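Local coordinates for protein ZYG-9 (Caenorhabditis elegans, PDB 2OF3) that organizes microtubules and spindle poles during mitosis and meiosis in one-cell embryos, and is required for default nucleus positioning in oocytes, at residues Ile105-Arg119 with Met148-Val162. Sequence-based numbering, arbitrary orientation.
Sequences IKVLELCKVIVELIR and MRTSVRDIVNVLSDV
The backbones of 105-119 and 148-162 come nearest at K112 and I155, 5.5 Å between their CA atoms. The axes of these short helical segments run nearly parallel at 19°, 9.3 Å apart at closest approach. Such near-parallel packing of helices from one layer is consistent with the HEAT-repeat-like architecture of TOG domains; helix 60-76 lies against L110 and V113, helix 181-198 against R153 and N157, continuing the row.

Three knobs-into-holes insertions form the middle of the interface. L108 enters a hole formed by M148, S151, V152 and I155, its CD1 lying 3.9 Å from V152 CG2. I155 returns the insertion: with CG1 beside its own backbone N (chi1 -65°), its side chain reaches across at about a right angle to L108, and CD1 stops 3.5 Å from L108 O. Replacing I155 with an alanine would probably leave the hole among L108, C111, K112 and V115 unfilled, since CG1, CG2 and CD1 make the contacts there. V158 is the third knob, among K112, V115, E116 and R119, its CG1 3.4 Å from V115 O, while CG2 meets R119 NH1 obliquely. Beyond it, V162 packs on I118 and R119.

No direct hydrogen bond joins the helices. At the margin one water accepts from K112 NZ (3.1 Å) and donates to D154 OD2 (2.5 Å). Cohesion therefore rests mainly on interlocked aliphatic groups, and the opposite charges bridged by this single water probably add a little attraction.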
ATOM      1  N   ILE A 105       2.623  12.273  -9.097  1.00 27.73           N
ATOM      2  CA  ILE A 105       3.892  12.575  -8.436  1.00 27.62           C
ATOM      3  C   ILE A 105       3.704  13.307  -7.108  1.00 26.07           C
ATOM      4  O   ILE A 105       4.357  12.956  -6.106  1.00 25.91           O
ATOM      5  CB  ILE A 105       4.842  13.438  -9.356  1.00 27.82           C
ATOM      6  CG1 ILE A 105       5.398  12.586 -10.485  1.00 29.50           C
ATOM      7  CG2 ILE A 105       6.013  13.937  -8.554  1.00 29.00           C
ATOM      8  CD1 ILE A 105       5.677  13.411 -11.849  1.00 30.86           C
ATOM      9  N   LYS A 106       2.861  14.337  -7.089  1.00 25.98           N
ATOM     10  CA  LYS A 106       2.681  15.127  -5.867  1.00 26.70           C
ATOM     11  C   LYS A 106       1.830  14.407  -4.824  1.00 25.18           C
ATOM     12  O   LYS A 106       1.983  14.656  -3.632  1.00 24.46           O
ATOM     13  CB  LYS A 106       1.967  16.464  -6.139  1.00 28.36           C
ATOM     14  CG  LYS A 106       2.758  17.493  -6.995  1.00 35.01           C
ATOM     15  CD  LYS A 106       4.041  17.897  -6.288  1.00 43.73           C
ATOM     16  CE  LYS A 106       5.030  18.541  -7.272  1.00 48.71           C
ATOM     17  NZ  LYS A 106       5.899  19.421  -6.456  1.00 51.90           N
ATOM     18  N   VAL A 107       0.869  13.605  -5.275  1.00 23.98           N
ATOM     19  CA  VAL A 107       0.097  12.760  -4.339  1.00 22.76           C
ATOM     20  C   VAL A 107       1.045  11.823  -3.623  1.00 22.68           C
ATOM     21  O   VAL A 107       1.001  11.713  -2.413  1.00 22.14           O
ATOM     22  CB  VAL A 107      -1.007  11.964  -5.047  1.00 23.04           C
ATOM     23  CG1 VAL A 107      -1.567  10.892  -4.109  1.00 20.68           C
ATOM     24  CG2 VAL A 107      -2.124  12.914  -5.570  1.00 21.22           C
ATOM     25  N   LEU A 108       1.967  11.187  -4.358  1.00 22.41           N
ATOM     26  CA  LEU A 108       2.858  10.217  -3.724  1.00 22.50           C
ATOM     27  C   LEU A 108       3.822  10.871  -2.779  1.00 22.66           C
ATOM     28  O   LEU A 108       4.207  10.283  -1.778  1.00 22.11           O
ATOM     29  CB  LEU A 108       3.584   9.360  -4.773  1.00 22.22           C
ATOM     30  CG  LEU A 108       2.580   8.530  -5.589  1.00 23.15           C
ATOM     31  CD1 LEU A 108       3.407   7.916  -6.692  1.00 26.51           C
ATOM     32  CD2 LEU A 108       1.949   7.405  -4.735  1.00 22.34           C
ATOM     33  N   GLU A 109       4.201  12.116  -3.074  1.00 23.19           N
ATOM     34  CA  GLU A 109       5.051  12.887  -2.173  1.00 23.48           C
ATOM     35  C   GLU A 109       4.320  13.169  -0.896  1.00 21.62           C
ATOM     36  O   GLU A 109       4.907  13.042   0.189  1.00 21.20           O
ATOM     37  CB  GLU A 109       5.430  14.184  -2.860  1.00 24.24           C
ATOM     38  CG  GLU A 109       6.139  15.167  -2.046  1.00 32.59           C
ATOM     39  CD  GLU A 109       6.383  16.464  -2.847  1.00 39.58           C
ATOM     40  OE1 GLU A 109       6.247  16.464  -4.099  1.00 44.86           O
ATOM     41  OE2 GLU A 109       6.730  17.470  -2.212  1.00 41.74           O
ATOM     42  N   LEU A 110       3.041  13.537  -0.995  1.00 21.46           N
ATOM     43  CA  LEU A 110       2.225  13.676   0.237  1.00 21.18           C
ATOM     44  C   LEU A 110       2.101  12.358   1.014  1.00 20.64           C
ATOM     45  O   LEU A 110       2.247  12.361   2.240  1.00 21.37           O
ATOM     46  CB  LEU A 110       0.829  14.287  -0.017  1.00 20.97           C
ATOM     47  CG  LEU A 110      -0.020  14.537   1.236  1.00 21.93           C
ATOM     48  CD1 LEU A 110       0.709  15.475   2.253  1.00 22.63           C
ATOM     49  CD2 LEU A 110      -1.371  15.122   0.853  1.00 21.16           C
ATOM     50  N   CYS A 111       1.848  11.246   0.321  1.00 19.86           N
ATOM     51  CA  CYS A 111       1.698   9.943   0.978  1.00 21.26           C
ATOM     52  C   CYS A 111       2.985   9.609   1.720  1.00 20.96           C
ATOM     53  O   CYS A 111       2.942   9.158   2.856  1.00 20.31           O
ATOM     54  CB  CYS A 111       1.397   8.817  -0.040  1.00 20.95           C
ATOM     55  SG  CYS A 111      -0.234   8.961  -0.785  1.00 25.78           S
ATOM     56  N   LYS A 112       4.132   9.830   1.073  1.00 21.14           N
ATOM     57  CA  LYS A 112       5.450   9.590   1.684  1.00 22.32           C
ATOM     58  C   LYS A 112       5.688  10.378   2.985  1.00 21.29           C
ATOM     59  O   LYS A 112       6.122   9.819   3.996  1.00 21.44           O
ATOM     60  CB  LYS A 112       6.569   9.825   0.642  1.00 23.47           C
ATOM     61  CG  LYS A 112       8.019   9.617   1.121  1.00 27.07           C
ATOM     62  CD  LYS A 112       8.437   8.136   1.115  1.00 34.95           C
ATOM     63  CE  LYS A 112       9.933   7.994   1.559  1.00 35.67           C
ATOM     64  NZ  LYS A 112      10.814   8.652   0.509  1.00 41.28           N
ATOM     65  N   VAL A 113       5.371  11.651   2.962  1.00 21.57           N
ATOM     66  CA  VAL A 113       5.555  12.519   4.112  1.00 22.75           C
ATOM     67  C   VAL A 113       4.680  12.027   5.254  1.00 22.03           C
ATOM     68  O   VAL A 113       5.112  11.970   6.405  1.00 22.11           O
ATOM     69  CB  VAL A 113       5.194  13.986   3.658  1.00 24.23           C
ATOM     70  CG1 VAL A 113       4.677  14.839   4.743  1.00 25.19           C
ATOM     71  CG2 VAL A 113       6.412  14.660   2.951  1.00 27.95           C
ATOM     72  N   ILE A 114       3.429  11.689   4.951  1.00 21.05           N
ATOM     73  CA  ILE A 114       2.476  11.225   5.972  1.00 20.38           C
ATOM     74  C   ILE A 114       2.937   9.905   6.626  1.00 19.30           C
ATOM     75  O   ILE A 114       2.981   9.806   7.857  1.00 18.16           O
ATOM     76  CB  ILE A 114       1.000  11.097   5.401  1.00 20.49           C
ATOM     77  CG1 ILE A 114       0.352  12.478   5.203  1.00 19.81           C
ATOM     78  CG2 ILE A 114       0.097  10.278   6.354  1.00 18.59           C
ATOM     79  CD1 ILE A 114      -0.901  12.386   4.347  1.00 20.48           C
ATOM     80  N   VAL A 115       3.319   8.909   5.828  1.00 19.82           N
ATOM     81  CA  VAL A 115       3.744   7.610   6.402  1.00 20.33           C
ATOM     82  C   VAL A 115       5.095   7.698   7.147  1.00 20.17           C
ATOM     83  O   VAL A 115       5.280   7.014   8.169  1.00 19.83           O
ATOM     84  CB  VAL A 115       3.688   6.418   5.372  1.00 19.12           C
ATOM     85  CG1 VAL A 115       2.304   6.340   4.772  1.00 20.06           C
ATOM     86  CG2 VAL A 115       4.742   6.605   4.242  1.00 20.20           C
ATOM     87  N   GLU A 116       5.995   8.564   6.670  1.00 20.79           N
ATOM     88  CA  GLU A 116       7.221   8.918   7.468  1.00 22.48           C
ATOM     89  C   GLU A 116       6.940   9.572   8.804  1.00 22.21           C
ATOM     90  O   GLU A 116       7.549   9.179   9.787  1.00 21.91           O
ATOM     91  CB  GLU A 116       8.148   9.781   6.656  1.00 22.10           C
ATOM     92  CG  GLU A 116       9.015   8.883   5.812  1.00 29.69           C
ATOM     93  CD  GLU A 116       9.830   9.651   4.800  1.00 36.83           C
ATOM     94  OE1 GLU A 116       9.557  10.873   4.599  1.00 41.28           O
ATOM     95  OE2 GLU A 116      10.694   9.000   4.182  1.00 41.69           O
ATOM     96  N   LEU A 117       5.978  10.506   8.873  1.00 21.81           N
ATOM     97  CA  LEU A 117       5.576  11.090  10.146  1.00 22.94           C
ATOM     98  C   LEU A 117       4.912  10.094  11.057  1.00 23.51           C
ATOM     99  O   LEU A 117       5.172  10.080  12.278  1.00 24.16           O
ATOM    100  CB  LEU A 117       4.603  12.270   9.932  1.00 24.01           C
ATOM    101  CG  LEU A 117       5.196  13.631   9.515  1.00 25.96           C
ATOM    102  CD1 LEU A 117       4.044  14.578   8.996  1.00 24.77           C
ATOM    103  CD2 LEU A 117       5.939  14.196  10.718  1.00 23.08           C
ATOM    104  N   ILE A 118       4.060   9.225  10.500  1.00 22.83           N
ATOM    105  CA  ILE A 118       3.490   8.132  11.298  1.00 21.25           C
ATOM    106  C   ILE A 118       4.616   7.248  11.833  1.00 22.02           C
ATOM    107  O   ILE A 118       4.654   6.931  13.060  1.00 21.34           O
ATOM    108  CB  ILE A 118       2.481   7.300  10.462  1.00 21.26           C
ATOM    109  CG1 ILE A 118       1.247   8.138  10.119  1.00 21.55           C
ATOM    110  CG2 ILE A 118       2.082   5.938  11.193  1.00 20.87           C
ATOM    111  CD1 ILE A 118       0.329   7.456   8.982  1.00 20.14           C
ATOM    112  N   ARG A 119       5.539   6.842  10.953  1.00 21.63           N
ATOM    113  CA  ARG A 119       6.648   5.975  11.411  1.00 22.18           C
ATOM    114  C   ARG A 119       7.514   6.660  12.501  1.00 22.40           C
ATOM    115  O   ARG A 119       7.707   6.113  13.595  1.00 22.58           O
ATOM    116  CB  ARG A 119       7.536   5.536  10.237  1.00 20.88           C
ATOM    117  CG  ARG A 119       8.750   4.686  10.713  1.00 23.16           C
ATOM    118  CD  ARG A 119       9.832   4.631   9.631  1.00 26.53           C
ATOM    119  NE  ARG A 119      10.295   5.986   9.399  1.00 28.92           N
ATOM    120  CZ  ARG A 119      10.915   6.411   8.303  1.00 31.88           C
ATOM    121  NH1 ARG A 119      11.180   5.585   7.273  1.00 30.42           N
ATOM    122  NH2 ARG A 119      11.259   7.699   8.236  1.00 34.16           N
ATOM    123  N   MET A 148       7.873   5.890 -11.201  1.00 31.84           N
ATOM    124  CA  MET A 148       6.629   5.883 -10.480  1.00 31.44           C
ATOM    125  C   MET A 148       6.497   4.618  -9.612  1.00 31.14           C
ATOM    126  O   MET A 148       6.105   4.722  -8.428  1.00 31.20           O
ATOM    127  CB  MET A 148       5.452   6.124 -11.394  1.00 30.77           C
ATOM    128  CG  MET A 148       5.444   7.619 -11.835  1.00 35.69           C
ATOM    129  SD  MET A 148       4.727   8.680 -10.532  1.00 29.53           S
ATOM    130  CE  MET A 148       3.112   8.266 -11.028  1.00 33.14           C
ATOM    131  N   ARG A 149       6.878   3.461 -10.157  1.00 29.40           N
ATOM    132  CA  ARG A 149       6.908   2.224  -9.369  1.00 28.33           C
ATOM    133  C   ARG A 149       7.882   2.346  -8.231  1.00 27.46           C
ATOM    134  O   ARG A 149       7.646   1.820  -7.171  1.00 26.66           O
ATOM    135  CB  ARG A 149       7.253   1.004 -10.233  1.00 27.45           C
ATOM    136  CG  ARG A 149       6.212   0.705 -11.271  1.00 27.20           C
ATOM    137  CD  ARG A 149       6.453  -0.629 -11.951  1.00 28.46           C
ATOM    138  NE  ARG A 149       7.719  -0.679 -12.701  1.00 28.15           N
ATOM    139  CZ  ARG A 149       7.884  -0.323 -13.975  1.00 28.58           C
ATOM    140  NH1 ARG A 149       6.883   0.189 -14.731  1.00 27.54           N
ATOM    141  NH2 ARG A 149       9.093  -0.454 -14.498  1.00 28.92           N
ATOM    142  N   THR A 150       8.992   3.050  -8.433  1.00 27.44           N
ATOM    143  CA  THR A 150       9.956   3.240  -7.379  1.00 27.43           C
ATOM    144  C   THR A 150       9.429   4.063  -6.200  1.00 26.75           C
ATOM    145  O   THR A 150       9.715   3.780  -5.033  1.00 26.00           O
ATOM    146  CB  THR A 150      11.232   3.897  -7.972  1.00 29.04           C
ATOM    147  OG1 THR A 150      11.804   2.938  -8.865  1.00 31.63           O
ATOM    148  CG2 THR A 150      12.244   4.249  -6.878  1.00 28.00           C
ATOM    149  N   SER A 151       8.689   5.107  -6.516  1.00 26.31           N
ATOM    150  CA  SER A 151       8.152   6.032  -5.514  1.00 26.94           C
ATOM    151  C   SER A 151       7.113   5.306  -4.679  1.00 24.60           C
ATOM    152  O   SER A 151       7.026   5.517  -3.462  1.00 24.72           O
ATOM    153  CB  SER A 151       7.484   7.236  -6.205  1.00 27.35           C
ATOM    154  OG  SER A 151       8.485   8.140  -6.678  1.00 31.86           O
ATOM    155  N   VAL A 152       6.341   4.458  -5.355  1.00 24.55           N
ATOM    156  CA  VAL A 152       5.314   3.632  -4.702  1.00 23.31           C
ATOM    157  C   VAL A 152       6.000   2.634  -3.776  1.00 23.52           C
ATOM    158  O   VAL A 152       5.578   2.513  -2.626  1.00 23.56           O
ATOM    159  CB  VAL A 152       4.438   2.942  -5.711  1.00 23.89           C
ATOM    160  CG1 VAL A 152       3.536   1.894  -5.014  1.00 20.70           C
ATOM    161  CG2 VAL A 152       3.622   4.027  -6.531  1.00 22.02           C
ATOM    162  N   ARG A 153       7.089   1.997  -4.209  1.00 22.08           N
ATOM    163  CA  ARG A 153       7.738   1.020  -3.356  1.00 23.55           C
ATOM    164  C   ARG A 153       8.365   1.653  -2.176  1.00 23.79           C
ATOM    165  O   ARG A 153       8.386   1.035  -1.106  1.00 25.10           O
ATOM    166  CB  ARG A 153       8.789   0.172  -4.085  1.00 24.75           C
ATOM    167  CG  ARG A 153       9.758  -0.590  -3.154  1.00 28.74           C
ATOM    168  CD  ARG A 153       9.073  -1.702  -2.208  1.00 30.52           C
ATOM    169  NE  ARG A 153       9.354  -2.936  -2.886  1.00 40.84           N
ATOM    170  CZ  ARG A 153      10.334  -3.831  -2.684  1.00 34.53           C
ATOM    171  NH1 ARG A 153      11.172  -3.909  -1.631  1.00 29.93           N
ATOM    172  NH2 ARG A 153      10.358  -4.766  -3.580  1.00 33.19           N
ATOM    173  N   ASP A 154       8.886   2.871  -2.317  1.00 24.20           N
ATOM    174  CA  ASP A 154       9.450   3.593  -1.148  1.00 24.39           C
ATOM    175  C   ASP A 154       8.385   3.848  -0.090  1.00 23.61           C
ATOM    176  O   ASP A 154       8.681   3.755   1.115  1.00 23.58           O
ATOM    177  CB  ASP A 154      10.070   4.945  -1.529  1.00 25.91           C
ATOM    178  CG  ASP A 154      11.302   4.808  -2.436  1.00 31.23           C
ATOM    179  OD1 ASP A 154      12.026   3.764  -2.336  1.00 35.66           O
ATOM    180  OD2 ASP A 154      11.529   5.740  -3.256  1.00 35.15           O
ATOM    181  N   ILE A 155       7.161   4.163  -0.512  1.00 21.10           N
ATOM    182  CA  ILE A 155       6.040   4.301   0.483  1.00 21.48           C
ATOM    183  C   ILE A 155       5.683   2.935   1.092  1.00 21.23           C
ATOM    184  O   ILE A 155       5.503   2.816   2.269  1.00 21.86           O
ATOM    185  CB  ILE A 155       4.757   4.978  -0.131  1.00 21.37           C
ATOM    186  CG1 ILE A 155       5.035   6.414  -0.542  1.00 19.75           C
ATOM    187  CG2 ILE A 155       3.518   4.904   0.824  1.00 20.15           C
ATOM    188  CD1 ILE A 155       4.193   6.795  -1.758  1.00 21.35           C
ATOM    189  N   VAL A 156       5.631   1.885   0.287  1.00 21.51           N
ATOM    190  CA  VAL A 156       5.396   0.544   0.808  1.00 21.25           C
ATOM    191  C   VAL A 156       6.457   0.199   1.849  1.00 22.36           C
ATOM    192  O   VAL A 156       6.138  -0.425   2.846  1.00 23.11           O
ATOM    193  CB  VAL A 156       5.386  -0.479  -0.327  1.00 21.08           C
ATOM    194  CG1 VAL A 156       5.307  -1.909   0.256  1.00 20.60           C
ATOM    195  CG2 VAL A 156       4.161  -0.242  -1.244  1.00 18.63           C
ATOM    196  N   ASN A 157       7.727   0.539   1.615  1.00 22.86           N
ATOM    197  CA  ASN A 157       8.831   0.196   2.549  1.00 23.65           C
ATOM    198  C   ASN A 157       8.681   0.892   3.906  1.00 22.99           C
ATOM    199  O   ASN A 157       8.982   0.300   4.957  1.00 23.73           O
ATOM    200  CB  ASN A 157      10.219   0.543   1.936  1.00 23.15           C
ATOM    201  CG  ASN A 157      10.647  -0.428   0.833  1.00 26.52           C
ATOM    202  OD1 ASN A 157      10.073  -1.525   0.673  1.00 27.26           O
ATOM    203  ND2 ASN A 157      11.671  -0.023   0.047  1.00 30.44           N
ATOM    204  N   VAL A 158       8.188   2.122   3.914  1.00 21.80           N
ATOM    205  CA  VAL A 158       7.854   2.788   5.209  1.00 22.92           C
ATOM    206  C   VAL A 158       6.667   2.099   5.942  1.00 23.47           C
ATOM    207  O   VAL A 158       6.744   1.804   7.145  1.00 23.24           O
ATOM    208  CB  VAL A 158       7.570   4.310   5.004  1.00 23.23           C
ATOM    209  CG1 VAL A 158       7.254   4.999   6.316  1.00 21.61           C
ATOM    210  CG2 VAL A 158       8.803   4.982   4.319  1.00 23.12           C
ATOM    211  N   LEU A 159       5.591   1.811   5.221  1.00 22.94           N
ATOM    212  CA  LEU A 159       4.449   1.135   5.798  1.00 23.86           C
ATOM    213  C   LEU A 159       4.786  -0.245   6.323  1.00 24.53           C
ATOM    214  O   LEU A 159       4.207  -0.685   7.302  1.00 26.24           O
ATOM    215  CB  LEU A 159       3.327   0.999   4.748  1.00 23.53           C
ATOM    216  CG  LEU A 159       2.550   2.268   4.436  1.00 25.91           C
ATOM    217  CD1 LEU A 159       1.812   2.155   3.085  1.00 24.41           C
ATOM    218  CD2 LEU A 159       1.577   2.515   5.580  1.00 27.30           C
ATOM    219  N   SER A 160       5.694  -0.962   5.668  1.00 25.39           N
ATOM    220  CA  SER A 160       6.126  -2.286   6.131  1.00 25.75           C
ATOM    221  C   SER A 160       6.748  -2.139   7.505  1.00 25.75           C
ATOM    222  O   SER A 160       6.618  -3.034   8.321  1.00 27.31           O
ATOM    223  CB  SER A 160       7.188  -2.893   5.190  1.00 24.36           C
ATOM    224  OG  SER A 160       6.706  -3.132   3.878  1.00 26.57           O
ATOM    225  N   ASP A 161       7.451  -1.046   7.762  1.00 26.14           N
ATOM    226  CA  ASP A 161       8.002  -0.800   9.092  1.00 28.05           C
ATOM    227  C   ASP A 161       6.934  -0.504  10.107  1.00 27.37           C
ATOM    228  O   ASP A 161       7.039  -0.976  11.208  1.00 28.99           O
ATOM    229  CB  ASP A 161       8.995   0.366   9.117  1.00 28.29           C
ATOM    230  CG  ASP A 161      10.344   0.008   8.482  1.00 34.78           C
ATOM    231  OD1 ASP A 161      10.684  -1.206   8.381  1.00 39.89           O
ATOM    232  OD2 ASP A 161      11.088   0.956   8.089  1.00 41.11           O
ATOM    233  N   VAL A 162       5.937   0.305   9.752  1.00 25.49           N
ATOM    234  CA  VAL A 162       4.840   0.670  10.649  1.00 24.99           C
ATOM    235  C   VAL A 162       3.913  -0.530  10.908  1.00 25.67           C
ATOM    236  O   VAL A 162       3.611  -0.862  12.095  1.00 25.82           O
ATOM    237  CB  VAL A 162       3.995   1.810  10.031  1.00 24.67           C
ATOM    238  CG1 VAL A 162       2.798   2.095  10.885  1.00 24.42           C
ATOM    239  CG2 VAL A 162       4.840   3.077   9.855  1.00 24.07           C
TER
HETATM  240  O   HOH W   1      10.726   7.960  -2.503  1.00 40.73           O